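Local coordinates for protein adenylyltransferase and sulfurtransferase uba4 (Chaetomium thermophilum, PDB 6YUB) that probably activates ubiquitin-like sulfur-carrier proteins by adenylation and sulfur transfer for tRNA wobble-uridine thiolation and molybdenum cofactor synthesis, seen here through its rhodanese-like domain, at residues 3-8 and 117-122; 25-30 and 43-48; 88-93 and 104-109. One frame throughout, in Å; residues are numbered along the deposited sequence.

Contact 1: 3-8 and 117-122; sequences ITATAY and RDEVDP
The side chains of T6 and E119 cross at about a right angle where the first turn of helix 5-13 meets the end of helix 112-119. The methyl of T6 makes the touch: its CG2 lies 3.6 Å from E119 CB and nearly as close to CG, so it rests on the aliphatic stem of the glutamate and not on its charged end. A chi1 of 51° puts T6 OG1 between the backbone N and the carbonyl carbon and leaves CG2 beside the backbone N, turned to the glutamate. Beyond CG the E119 chain runs extended and sets its carboxylate against the methyl of A5, OE2 3.6 Å from A5 CB. A water completes the approach: it accepts from A5 N at 2.9 Å and donates to E119 OE2 at 2.9 Å, linking the carboxylate to an amide of the opening helical turn. Next along the chain, V120, the first residue to leave helical geometry, brings CG1 to 3.8 Å from A5 O and to a similar distance from T6 CA. T4 caps helix 5-13, its OG1 accepting from A7 N at 3.0 Å. A5 also packs on A115 of helix 112-119 and on I109 of strand 106-109, so this surface contact borders the rhodanese-like core. No direct hydrogen bond crosses between the segments: methyl groups resting on the glutamate stem, the carboxylate and a backbone carbonyl make up the direct contact, with one water as the polar link, and the negative carboxylate near a helix N terminus would probably be favoured by the helix dipole.

Contact 2: 25-30 and 43-48; sequences TREKEH and PFSKFL
E27 grips the start of helix 44-54 through S45, joining the loop between strand 21-24 and helix 28-33 to the N-terminal turn of helix 44-54 in the rhodanese-like alpha/beta fold. CG of E27 sits beside the backbone N, and the bend at chi2, -62°, swings the carboxylate across to the serine. Both oxygens then work together, each with its syn lone pair. OE1 accepts from S45 OG at 2.7 Å, while OE2 accepts from S45 N at 3.0 Å with an N-H...O angle of 153°. Because hydroxyl and amide belong to one residue, the two bonds fix the rotation of the carboxylate as well as its position. For its part S45 holds OG between its backbone N and carbonyl carbon, the rotamer that lets hydroxyl and amide reach the same group. A negative charge at the first turn of a helix should also suit the helix dipole. The backbone adds a bond from F44 N to T25 O, 2.9 Å. P43, at the N-cap position, lies alongside the 26-27 backbone, its CA 3.6 Å from R26 O. F44 turns its ring away from this seam, CG anti to the backbone N, and one face is covered by L48 CD1; V89 of helix 86-95 also touches F44. T25 gives its hydroxyl to a hydrogen bond with V79 O, and its side chain touches C80, the predicted persulfide cysteine, which places this contact beside the probable active site. At the seam itself, F44 CB lies 3.2 Å from T25 O.

Contact 3: 88-93 and 104-109; sequences EVVEKL and RKIMDI
V90 points from helix 86-95 toward strand 106-109, and its two methyls meet successive residues along the strand. From CB, which leads toward the strand, the side chain forks. With chi1 at 171°, CG1 stands anti to the backbone N and drops onto I106: it lies 3.6 Å from I106 O and 3.8 Å from I106 CG2. The other branch, CG2, sits beside the backbone N and reaches further along the strand, coming to 3.5 Å from M107 O and 3.9 Å from D108 CB. One valine thus spans three consecutive strand residues, touching carbonyl oxygens as well as side-chain carbons. Against it the I106 side chain runs the opposite way, so the two slide past each other, and I106 CG2 is near both valine methyls. This is the return half of a beta-alpha-beta crossover: strand 76-79 leads into helix 86-95, which runs back antiparallel to strand 106-109, at 175° between the segment axes and 8.2 Å at closest approach, before the chain enters the strand parallel to the first. In this rhodanese-like domain the helix therefore packs on a sheet in which 106-109 lies between strands 2-3 and 76-79. A turn later L93 comes to I106 at about a right angle, its CD1 4.1 Å from I106 CG2 and its CB at a like distance from I106 CD1. The other methyl of L93, CD2, faces helix 44-54. D108 lends its CB to V90, but its charged end is turned elsewhere, in a salt bridge from OD2 to R2. One turn apart on the helix, near helix 44-54, K92 NZ and E88 OE2 form a long, weak salt bridge of 3.5 Å.

The chain starts at strand 2-3 and helix 5-13, whose partner in contact 1 comes only at 117-122, so this contact brings the two ends of the domain together and encloses the others. Within that span contact 2 closes first, a short loop through helix 28-33 and strand 40-41 that ties 25-30 to helix 44-54. Contact 3 follows in series, closing the crossover from helix 86-95 to strand 106-109. Contacts 2 and 3 meet where T25 touches V89 and F47 touches L93, joining helix 44-54 to helix 86-95. Contacts 1 and 3 meet along strand 106-109, through I3 beside D108 and Y8 on I109. Contacts 1 and 2 do not touch.

Contact 1: 3-8 and 117-122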
ATOM      1  N   ILE C   3       3.487  -4.476   7.610  1.00 79.12           N
ATOM      2  CA  ILE C   3       4.840  -4.900   7.264  1.00 75.61           C
ATOM      3  C   ILE C   3       5.732  -3.669   7.240  1.00 73.03           C
ATOM      4  O   ILE C   3       5.304  -2.583   6.838  1.00 74.39           O
ATOM      5  CB  ILE C   3       4.875  -5.640   5.911  1.00 72.85           C
ATOM      6  CG1 ILE C   3       6.241  -6.296   5.698  1.00 75.70           C
ATOM      7  CG2 ILE C   3       4.572  -4.681   4.768  1.00 69.61           C
ATOM      8  CD1 ILE C   3       6.269  -7.289   4.551  1.00 77.25           C
ATOM      9  N   THR C   4       6.974  -3.842   7.676  1.00 63.67           N
ATOM     10  CA  THR C   4       7.937  -2.755   7.678  1.00 63.05           C
ATOM     11  C   THR C   4       8.464  -2.509   6.267  1.00 62.14           C
ATOM     12  O   THR C   4       8.399  -3.374   5.390  1.00 62.67           O
ATOM     13  CB  THR C   4       9.098  -3.068   8.622  1.00 65.14           C
ATOM     14  OG1 THR C   4       9.806  -4.221   8.148  1.00 66.81           O
ATOM     15  CG2 THR C   4       8.582  -3.338  10.029  1.00 66.50           C
ATOM     16  N   ALA C   5       8.989  -1.301   6.054  1.00 64.38           N
ATOM     17  CA  ALA C   5       9.561  -0.968   4.755  1.00 68.56           C
ATOM     18  C   ALA C   5      10.712  -1.902   4.407  1.00 73.72           C
ATOM     19  O   ALA C   5      10.831  -2.355   3.261  1.00 71.84           O
ATOM     20  CB  ALA C   5      10.030   0.487   4.745  1.00 67.53           C
ATOM     21  N   THR C   6      11.570  -2.207   5.382  1.00 94.42           N
ATOM     22  CA  THR C   6      12.690  -3.107   5.135  1.00 99.78           C
ATOM     23  C   THR C   6      12.201  -4.515   4.817  1.00101.27           C
ATOM     24  O   THR C   6      12.649  -5.134   3.844  1.00106.30           O
ATOM     25  CB  THR C   6      13.626  -3.128   6.346  1.00102.65           C
ATOM     26  OG1 THR C   6      12.866  -3.373   7.536  1.00103.40           O
ATOM     27  CG2 THR C   6      14.365  -1.806   6.476  1.00102.03           C
ATOM     28  N   ALA C   7      11.283  -5.043   5.632  1.00 72.67           N
ATOM     29  CA  ALA C   7      10.776  -6.390   5.400  1.00 69.68           C
ATOM     30  C   ALA C   7      10.101  -6.497   4.039  1.00 68.81           C
ATOM     31  O   ALA C   7      10.294  -7.482   3.317  1.00 70.89           O
ATOM     32  CB  ALA C   7       9.804  -6.784   6.512  1.00 69.80           C
ATOM     33  N   TYR C   8       9.301  -5.493   3.671  1.00 73.56           N
ATOM     34  CA  TYR C   8       8.645  -5.512   2.368  1.00 70.48           C
ATOM     35  C   TYR C   8       9.667  -5.507   1.239  1.00 71.29           C
ATOM     36  O   TYR C   8       9.481  -6.182   0.219  1.00 70.99           O
ATOM     37  CB  TYR C   8       7.700  -4.321   2.236  1.00 66.09           C
ATOM     38  CG  TYR C   8       7.154  -4.138   0.840  1.00 64.22           C
ATOM     39  CD1 TYR C   8       6.150  -4.965   0.354  1.00 65.77           C
ATOM     40  CD2 TYR C   8       7.643  -3.143   0.007  1.00 64.50           C
ATOM     41  CE1 TYR C   8       5.648  -4.804  -0.922  1.00 66.36           C
ATOM     42  CE2 TYR C   8       7.148  -2.974  -1.272  1.00 64.35           C
ATOM     43  CZ  TYR C   8       6.152  -3.808  -1.732  1.00 66.19           C
ATOM     44  OH  TYR C   8       5.655  -3.641  -3.003  1.00 67.30           O
ATOM     45  N   ARG C 117      11.929   5.865   2.421  1.00 72.53           N
ATOM     46  CA  ARG C 117      13.117   6.691   2.232  1.00 76.88           C
ATOM     47  C   ARG C 117      14.139   6.438   3.334  1.00 80.66           C
ATOM     48  O   ARG C 117      15.334   6.267   3.065  1.00 83.99           O
ATOM     49  CB  ARG C 117      12.723   8.169   2.194  1.00 76.65           C
ATOM     50  CG  ARG C 117      13.892   9.116   1.970  1.00 81.21           C
ATOM     51  CD  ARG C 117      13.625  10.490   2.574  1.00 82.57           C
ATOM     52  NE  ARG C 117      14.816  11.337   2.542  1.00 88.12           N
ATOM     53  CZ  ARG C 117      15.196  12.058   1.489  1.00 92.62           C
ATOM     54  NH1 ARG C 117      14.482  12.040   0.372  1.00 91.72           N
ATOM     55  NH2 ARG C 117      16.295  12.795   1.556  1.00 97.48           N
ATOM     56  N   ASP C 118      13.685   6.411   4.589  1.00 82.60           N
ATOM     57  CA  ASP C 118      14.602   6.289   5.713  1.00 87.36           C
ATOM     58  C   ASP C 118      15.182   4.889   5.857  1.00 90.30           C
ATOM     59  O   ASP C 118      16.204   4.727   6.533  1.00 94.09           O
ATOM     60  CB  ASP C 118      13.889   6.677   7.012  1.00 88.27           C
ATOM     61  CG  ASP C 118      13.480   8.136   7.042  1.00 90.41           C
ATOM     62  OD1 ASP C 118      13.924   8.896   6.157  1.00 92.83           O
ATOM     63  OD2 ASP C 118      12.711   8.521   7.949  1.00 90.68           O
ATOM     64  N   GLU C 119      14.569   3.881   5.239  1.00 98.59           N
ATOM     65  CA  GLU C 119      14.958   2.497   5.476  1.00101.67           C
ATOM     66  C   GLU C 119      15.602   1.805   4.286  1.00105.91           C
ATOM     67  O   GLU C 119      16.456   0.939   4.494  1.00110.13           O
ATOM     68  CB  GLU C 119      13.737   1.675   5.916  1.00 97.27           C
ATOM     69  CG  GLU C 119      13.515   1.655   7.419  1.00 96.41           C
ATOM     70  CD  GLU C 119      12.055   1.491   7.794  1.00 91.87           C
ATOM     71  OE1 GLU C 119      11.353   2.518   7.904  1.00 89.78           O
ATOM     72  OE2 GLU C 119      11.609   0.338   7.975  1.00 92.77           O
ATOM     73  N   VAL C 120      15.229   2.149   3.052  1.00 94.88           N
ATOM     74  CA  VAL C 120      15.694   1.374   1.910  1.00 98.32           C
ATOM     75  C   VAL C 120      16.225   2.250   0.783  1.00 97.09           C
ATOM     76  O   VAL C 120      17.200   1.886   0.115  1.00101.00           O
ATOM     77  CB  VAL C 120      14.570   0.448   1.390  1.00 98.83           C
ATOM     78  CG1 VAL C 120      14.054  -0.448   2.508  1.00 99.57           C
ATOM     79  CG2 VAL C 120      13.426   1.259   0.797  1.00 96.44           C
ATOM     80  N   ASP C 121      15.602   3.403   0.559  1.00 90.39           N
ATOM     81  CA  ASP C 121      15.920   4.259  -0.586  1.00 91.68           C
ATOM     82  C   ASP C 121      16.156   5.684  -0.109  1.00 89.36           C
ATOM     83  O   ASP C 121      15.264   6.539  -0.192  1.00 85.28           O
ATOM     84  CB  ASP C 121      14.801   4.209  -1.632  1.00 94.15           C
ATOM     85  CG  ASP C 121      15.139   4.978  -2.896  1.00 99.59           C
ATOM     86  OD1 ASP C 121      16.222   5.597  -2.950  1.00103.97           O
ATOM     87  OD2 ASP C 121      14.320   4.959  -3.840  1.00 99.59           O
ATOM     88  N   PRO C 122      17.364   5.984   0.381  1.00102.07           N
ATOM     89  CA  PRO C 122      17.648   7.354   0.845  1.00102.43           C
ATOM     90  C   PRO C 122      17.544   8.410  -0.247  1.00102.06           C
ATOM     91  O   PRO C 122      17.531   9.605   0.078  1.00103.30           O
ATOM     92  CB  PRO C 122      19.084   7.258   1.385  1.00106.08           C
ATOM     93  CG  PRO C 122      19.297   5.798   1.668  1.00106.20           C
ATOM     94  CD  PRO C 122      18.491   5.065   0.630  1.00104.95           C
TER
HETATM   95  O   HOH W   1       8.753   0.616   8.177  1.00 61.48           O

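Contact 2: 25-30 and 43-48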
ATOM      1  N   THR C  25      -1.657   5.294  -2.079  1.00 61.54           N
ATOM      2  CA  THR C  25      -2.862   6.057  -1.787  1.00 62.03           C
ATOM      3  C   THR C  25      -2.619   7.557  -1.666  1.00 61.76           C
ATOM      4  O   THR C  25      -3.536   8.288  -1.278  1.00 63.41           O
ATOM      5  CB  THR C  25      -3.509   5.542  -0.494  1.00 62.96           C
ATOM      6  OG1 THR C  25      -2.487   5.249   0.472  1.00 60.70           O
ATOM      7  CG2 THR C  25      -4.331   4.294  -0.767  1.00 63.44           C
ATOM      8  N   ARG C  26      -1.421   8.034  -1.983  1.00 91.43           N
ATOM      9  CA  ARG C  26      -1.166   9.464  -1.939  1.00 91.36           C
ATOM     10  C   ARG C  26      -1.965  10.176  -3.031  1.00 92.75           C
ATOM     11  O   ARG C  26      -2.442   9.565  -3.992  1.00 94.95           O
ATOM     12  CB  ARG C  26       0.324   9.750  -2.107  1.00 86.71           C
ATOM     13  CG  ARG C  26       1.203   9.126  -1.035  1.00 80.15           C
ATOM     14  CD  ARG C  26       2.667   9.436  -1.295  1.00 75.62           C
ATOM     15  NE  ARG C  26       3.138   8.831  -2.540  1.00 72.28           N
ATOM     16  CZ  ARG C  26       4.252   9.185  -3.172  1.00 70.40           C
ATOM     17  NH1 ARG C  26       5.020  10.154  -2.687  1.00 69.24           N
ATOM     18  NH2 ARG C  26       4.595   8.573  -4.297  1.00 69.74           N
ATOM     19  N   GLU C  27      -2.109  11.486  -2.871  1.00 75.74           N
ATOM     20  CA  GLU C  27      -2.819  12.281  -3.862  1.00 78.01           C
ATOM     21  C   GLU C  27      -2.000  12.369  -5.148  1.00 82.94           C
ATOM     22  O   GLU C  27      -0.781  12.176  -5.159  1.00 80.16           O
ATOM     23  CB  GLU C  27      -3.116  13.674  -3.311  1.00 76.08           C
ATOM     24  CG  GLU C  27      -4.046  13.665  -2.104  1.00 73.70           C
ATOM     25  CD  GLU C  27      -5.421  13.103  -2.426  1.00 73.96           C
ATOM     26  OE1 GLU C  27      -6.011  13.516  -3.446  1.00 76.27           O
ATOM     27  OE2 GLU C  27      -5.908  12.243  -1.664  1.00 72.84           O
ATOM     28  N   LYS C  28      -2.700  12.663  -6.249  1.00 69.13           N
ATOM     29  CA  LYS C  28      -2.080  12.628  -7.569  1.00 79.95           C
ATOM     30  C   LYS C  28      -0.785  13.432  -7.600  1.00 94.28           C
ATOM     31  O   LYS C  28       0.252  12.942  -8.063  1.00 98.65           O
ATOM     32  CB  LYS C  28      -3.064  13.154  -8.616  1.00 82.18           C
ATOM     33  N   GLU C  29      -0.826  14.670  -7.109  1.00102.38           N
ATOM     34  CA  GLU C  29       0.359  15.522  -7.136  1.00124.27           C
ATOM     35  C   GLU C  29       1.538  14.847  -6.442  1.00105.87           C
ATOM     36  O   GLU C  29       2.664  14.856  -6.950  1.00106.98           O
ATOM     37  CB  GLU C  29       0.049  16.871  -6.490  1.00141.00           C
ATOM     38  CG  GLU C  29      -0.601  17.867  -7.432  1.00165.28           C
ATOM     39  CD  GLU C  29      -1.262  19.018  -6.699  1.00188.33           C
ATOM     40  OE1 GLU C  29      -1.963  18.761  -5.697  1.00193.68           O
ATOM     41  OE2 GLU C  29      -1.081  20.179  -7.124  1.00199.33           O
ATOM     42  N   HIS C  30       1.298  14.257  -5.266  1.00 79.21           N
ATOM     43  CA  HIS C  30       2.373  13.575  -4.554  1.00 65.89           C
ATOM     44  C   HIS C  30       2.869  12.361  -5.332  1.00 71.90           C
ATOM     45  O   HIS C  30       4.078  12.115  -5.407  1.00 82.82           O
ATOM     46  CB  HIS C  30       1.899  13.156  -3.162  1.00 66.45           C
ATOM     47  CG  HIS C  30       1.639  14.305  -2.240  1.00 83.64           C
ATOM     48  ND1 HIS C  30       0.991  14.158  -1.032  1.00 95.52           N
ATOM     49  CD2 HIS C  30       1.945  15.620  -2.345  1.00 90.22           C
ATOM     50  CE1 HIS C  30       0.905  15.333  -0.435  1.00 89.48           C
ATOM     51  NE2 HIS C  30       1.477  16.237  -1.211  1.00 89.90           N
ATOM     52  N   PRO C  43      -5.838   7.534  -5.378  1.00 70.90           N
ATOM     53  CA  PRO C  43      -5.940   8.674  -4.457  1.00 69.53           C
ATOM     54  C   PRO C  43      -6.861   8.396  -3.277  1.00 67.05           C
ATOM     55  O   PRO C  43      -8.005   7.967  -3.440  1.00 68.00           O
ATOM     56  CB  PRO C  43      -6.489   9.797  -5.347  1.00 72.98           C
ATOM     57  CG  PRO C  43      -6.004   9.448  -6.719  1.00 75.78           C
ATOM     58  CD  PRO C  43      -6.007   7.939  -6.789  1.00 74.08           C
ATOM     59  N   PHE C  44      -6.339   8.646  -2.073  1.00 58.83           N
ATOM     60  CA  PHE C  44      -7.121   8.447  -0.857  1.00 58.84           C
ATOM     61  C   PHE C  44      -8.404   9.268  -0.890  1.00 60.30           C
ATOM     62  O   PHE C  44      -9.479   8.767  -0.538  1.00 59.51           O
ATOM     63  CB  PHE C  44      -6.257   8.805   0.359  1.00 55.93           C
ATOM     64  CG  PHE C  44      -6.897   8.500   1.686  1.00 57.46           C
ATOM     65  CD1 PHE C  44      -7.346   7.224   1.982  1.00 60.18           C
ATOM     66  CD2 PHE C  44      -7.024   9.489   2.648  1.00 57.85           C
ATOM     67  CE1 PHE C  44      -7.929   6.945   3.208  1.00 60.25           C
ATOM     68  CE2 PHE C  44      -7.602   9.217   3.872  1.00 59.91           C
ATOM     69  CZ  PHE C  44      -8.054   7.944   4.153  1.00 61.02           C
ATOM     70  N   SER C  45      -8.316  10.524  -1.330  1.00 64.20           N
ATOM     71  CA  SER C  45      -9.489  11.392  -1.350  1.00 71.10           C
ATOM     72  C   SER C  45     -10.614  10.780  -2.177  1.00 72.54           C
ATOM     73  O   SER C  45     -11.773  10.747  -1.741  1.00 72.82           O
ATOM     74  CB  SER C  45      -9.107  12.770  -1.895  1.00 72.63           C
ATOM     75  OG  SER C  45      -8.578  12.668  -3.207  1.00 74.62           O
ATOM     76  N   LYS C  46     -10.294  10.291  -3.377  1.00 83.19           N
ATOM     77  CA  LYS C  46     -11.308   9.670  -4.222  1.00 84.98           C
ATOM     78  C   LYS C  46     -11.657   8.263  -3.751  1.00 83.21           C
ATOM     79  O   LYS C  46     -12.786   7.804  -3.967  1.00 85.94           O
ATOM     80  CB  LYS C  46     -10.826   9.626  -5.673  1.00 85.54           C
ATOM     81  N   PHE C  47     -10.713   7.571  -3.112  1.00 74.59           N
ATOM     82  CA  PHE C  47     -10.964   6.212  -2.641  1.00 72.54           C
ATOM     83  C   PHE C  47     -12.135   6.172  -1.669  1.00 73.43           C
ATOM     84  O   PHE C  47     -13.043   5.343  -1.805  1.00 76.11           O
ATOM     85  CB  PHE C  47      -9.692   5.657  -1.992  1.00 67.59           C
ATOM     86  CG  PHE C  47      -9.886   4.348  -1.287  1.00 66.14           C
ATOM     87  CD1 PHE C  47      -9.718   3.150  -1.960  1.00 65.34           C
ATOM     88  CD2 PHE C  47     -10.224   4.313   0.057  1.00 64.08           C
ATOM     89  CE1 PHE C  47      -9.892   1.943  -1.309  1.00 65.86           C
ATOM     90  CE2 PHE C  47     -10.403   3.111   0.712  1.00 64.41           C
ATOM     91  CZ  PHE C  47     -10.235   1.923   0.028  1.00 65.81           C
ATOM     92  N   LEU C  48     -12.137   7.069  -0.679  1.00 72.12           N
ATOM     93  CA  LEU C  48     -13.187   7.047   0.333  1.00 75.98           C
ATOM     94  C   LEU C  48     -14.549   7.362  -0.272  1.00 77.37           C
ATOM     95  O   LEU C  48     -15.563   6.776   0.127  1.00 78.29           O
ATOM     96  CB  LEU C  48     -12.854   8.040   1.449  1.00 80.48           C
ATOM     97  CG  LEU C  48     -11.603   7.720   2.266  1.00 83.71           C
ATOM     98  CD1 LEU C  48     -10.553   8.817   2.158  1.00 83.75           C
ATOM     99  CD2 LEU C  48     -11.980   7.485   3.725  1.00 84.65           C
TER

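Contact 3: 88-93 and 104-109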
ATOM      1  N   GLU C  88      -6.596   2.705   7.587  1.00 81.07           N
ATOM      2  CA  GLU C  88      -8.014   2.838   7.270  1.00 81.72           C
ATOM      3  C   GLU C  88      -8.326   2.204   5.919  1.00 75.98           C
ATOM      4  O   GLU C  88      -9.304   1.463   5.782  1.00 74.00           O
ATOM      5  CB  GLU C  88      -8.426   4.311   7.283  1.00 87.05           C
ATOM      6  CG  GLU C  88      -9.890   4.534   6.937  1.00 93.93           C
ATOM      7  CD  GLU C  88     -10.404   5.891   7.381  1.00 99.81           C
ATOM      8  OE1 GLU C  88      -9.580   6.807   7.593  1.00101.58           O
ATOM      9  OE2 GLU C  88     -11.636   6.037   7.525  1.00101.67           O
ATOM     10  N   VAL C  89      -7.494   2.478   4.911  1.00 77.20           N
ATOM     11  CA  VAL C  89      -7.686   1.866   3.597  1.00 76.54           C
ATOM     12  C   VAL C  89      -7.768   0.351   3.731  1.00 75.35           C
ATOM     13  O   VAL C  89      -8.674  -0.293   3.189  1.00 73.40           O
ATOM     14  CB  VAL C  89      -6.556   2.285   2.640  1.00 74.24           C
ATOM     15  CG1 VAL C  89      -6.601   1.453   1.366  1.00 75.08           C
ATOM     16  CG2 VAL C  89      -6.655   3.767   2.316  1.00 72.70           C
ATOM     17  N   VAL C  90      -6.821  -0.240   4.463  1.00 80.49           N
ATOM     18  CA  VAL C  90      -6.824  -1.685   4.659  1.00 81.92           C
ATOM     19  C   VAL C  90      -8.091  -2.125   5.381  1.00 85.63           C
ATOM     20  O   VAL C  90      -8.647  -3.194   5.100  1.00 86.51           O
ATOM     21  CB  VAL C  90      -5.559  -2.120   5.424  1.00 82.23           C
ATOM     22  CG1 VAL C  90      -5.660  -3.581   5.839  1.00 79.49           C
ATOM     23  CG2 VAL C  90      -4.317  -1.883   4.577  1.00 81.86           C
ATOM     24  N   GLU C  91      -8.572  -1.306   6.320  1.00 73.44           N
ATOM     25  CA  GLU C  91      -9.738  -1.687   7.108  1.00 78.38           C
ATOM     26  C   GLU C  91     -10.992  -1.767   6.244  1.00 85.09           C
ATOM     27  O   GLU C  91     -11.837  -2.646   6.449  1.00 86.64           O
ATOM     28  CB  GLU C  91      -9.941  -0.696   8.253  1.00 78.22           C
ATOM     29  N   LYS C  92     -11.132  -0.860   5.276  1.00 93.62           N
ATOM     30  CA  LYS C  92     -12.334  -0.838   4.450  1.00 97.00           C
ATOM     31  C   LYS C  92     -12.312  -1.923   3.382  1.00 99.73           C
ATOM     32  O   LYS C  92     -13.375  -2.421   2.992  1.00102.94           O
ATOM     33  CB  LYS C  92     -12.498   0.537   3.801  1.00 97.22           C
ATOM     34  CG  LYS C  92     -12.360   1.699   4.776  1.00 96.86           C
ATOM     35  CD  LYS C  92     -12.632   3.040   4.104  1.00 96.26           C
ATOM     36  CE  LYS C  92     -14.009   3.585   4.465  1.00 95.63           C
ATOM     37  NZ  LYS C  92     -13.918   4.916   5.134  1.00 95.82           N
ATOM     38  N   LEU C  93     -11.127  -2.300   2.896  1.00 81.68           N
ATOM     39  CA  LEU C  93     -11.045  -3.378   1.916  1.00 79.56           C
ATOM     40  C   LEU C  93     -11.552  -4.687   2.513  1.00 83.08           C
ATOM     41  O   LEU C  93     -12.326  -5.414   1.880  1.00 82.16           O
ATOM     42  CB  LEU C  93      -9.609  -3.535   1.420  1.00 78.21           C
ATOM     43  CG  LEU C  93      -9.004  -2.375   0.627  1.00 76.86           C
ATOM     44  CD1 LEU C  93      -7.761  -2.846  -0.129  1.00 77.51           C
ATOM     45  CD2 LEU C  93     -10.005  -1.754  -0.331  1.00 76.51           C
ATOM     46  N   ARG C 104      -6.877 -14.085   1.216  1.00110.44           N
ATOM     47  CA  ARG C 104      -6.148 -12.982   0.605  1.00105.95           C
ATOM     48  C   ARG C 104      -5.745 -11.991   1.691  1.00101.22           C
ATOM     49  O   ARG C 104      -6.607 -11.398   2.347  1.00 97.95           O
ATOM     50  CB  ARG C 104      -6.997 -12.297  -0.465  1.00104.56           C
ATOM     51  CG  ARG C 104      -6.391 -11.013  -1.000  1.00102.93           C
ATOM     52  CD  ARG C 104      -6.681 -10.823  -2.479  1.00102.89           C
ATOM     53  NE  ARG C 104      -8.091 -10.556  -2.750  1.00101.53           N
ATOM     54  CZ  ARG C 104      -8.573 -10.241  -3.949  1.00102.11           C
ATOM     55  NH1 ARG C 104      -7.760 -10.151  -4.995  1.00102.70           N
ATOM     56  NH2 ARG C 104      -9.870 -10.012  -4.101  1.00102.32           N
ATOM     57  N   LYS C 105      -4.439 -11.819   1.877  1.00100.48           N
ATOM     58  CA  LYS C 105      -3.914 -10.930   2.903  1.00 94.49           C
ATOM     59  C   LYS C 105      -3.763  -9.517   2.356  1.00 90.75           C
ATOM     60  O   LYS C 105      -3.304  -9.318   1.227  1.00 92.46           O
ATOM     61  CB  LYS C 105      -2.567 -11.438   3.419  1.00 93.18           C
ATOM     62  N   ILE C 106      -4.154  -8.538   3.167  1.00 83.17           N
ATOM     63  CA  ILE C 106      -4.075  -7.126   2.805  1.00 77.21           C
ATOM     64  C   ILE C 106      -3.277  -6.424   3.894  1.00 75.79           C
ATOM     65  O   ILE C 106      -3.626  -6.512   5.078  1.00 72.03           O
ATOM     66  CB  ILE C 106      -5.464  -6.491   2.651  1.00 72.90           C
ATOM     67  CG1 ILE C 106      -6.267  -7.233   1.581  1.00 77.24           C
ATOM     68  CG2 ILE C 106      -5.339  -5.018   2.290  1.00 70.92           C
ATOM     69  CD1 ILE C 106      -7.765  -7.163   1.786  1.00 78.71           C
ATOM     70  N   MET C 107      -2.210  -5.737   3.497  1.00 66.44           N
ATOM     71  CA  MET C 107      -1.283  -5.132   4.438  1.00 71.32           C
ATOM     72  C   MET C 107      -1.042  -3.676   4.064  1.00 69.45           C
ATOM     73  O   MET C 107      -1.465  -3.201   3.006  1.00 69.89           O
ATOM     74  CB  MET C 107       0.061  -5.878   4.458  1.00 79.54           C
ATOM     75  CG  MET C 107      -0.044  -7.387   4.559  1.00 90.72           C
ATOM     76  SD  MET C 107       1.202  -8.202   3.541  1.00 98.43           S
ATOM     77  CE  MET C 107       2.646  -7.208   3.915  1.00 98.75           C
ATOM     78  N   ASP C 108      -0.343  -2.971   4.951  1.00 69.71           N
ATOM     79  CA  ASP C 108       0.155  -1.635   4.656  1.00 69.59           C
ATOM     80  C   ASP C 108       1.584  -1.522   5.168  1.00 68.63           C
ATOM     81  O   ASP C 108       2.005  -2.252   6.067  1.00 70.52           O
ATOM     82  CB  ASP C 108      -0.723  -0.539   5.278  1.00 69.10           C
ATOM     83  CG  ASP C 108      -0.649  -0.520   6.789  1.00 68.80           C
ATOM     84  OD1 ASP C 108      -0.629  -1.609   7.402  1.00 69.43           O
ATOM     85  OD2 ASP C 108      -0.614   0.586   7.366  1.00 65.62           O
ATOM     86  N   ILE C 109       2.324  -0.589   4.581  1.00 69.83           N
ATOM     87  CA  ILE C 109       3.734  -0.397   4.904  1.00 67.42           C
ATOM     88  C   ILE C 109       3.839   0.542   6.098  1.00 66.00           C
ATOM     89  O   ILE C 109       3.347   1.675   6.055  1.00 65.02           O
ATOM     90  CB  ILE C 109       4.512   0.148   3.695  1.00 64.90           C
ATOM     91  CG1 ILE C 109       4.403  -0.843   2.529  1.00 64.86           C
ATOM     92  CG2 ILE C 109       5.968   0.405   4.063  1.00 65.04           C
ATOM     93  CD1 ILE C 109       5.304  -0.540   1.350  1.00 65.42           C
TER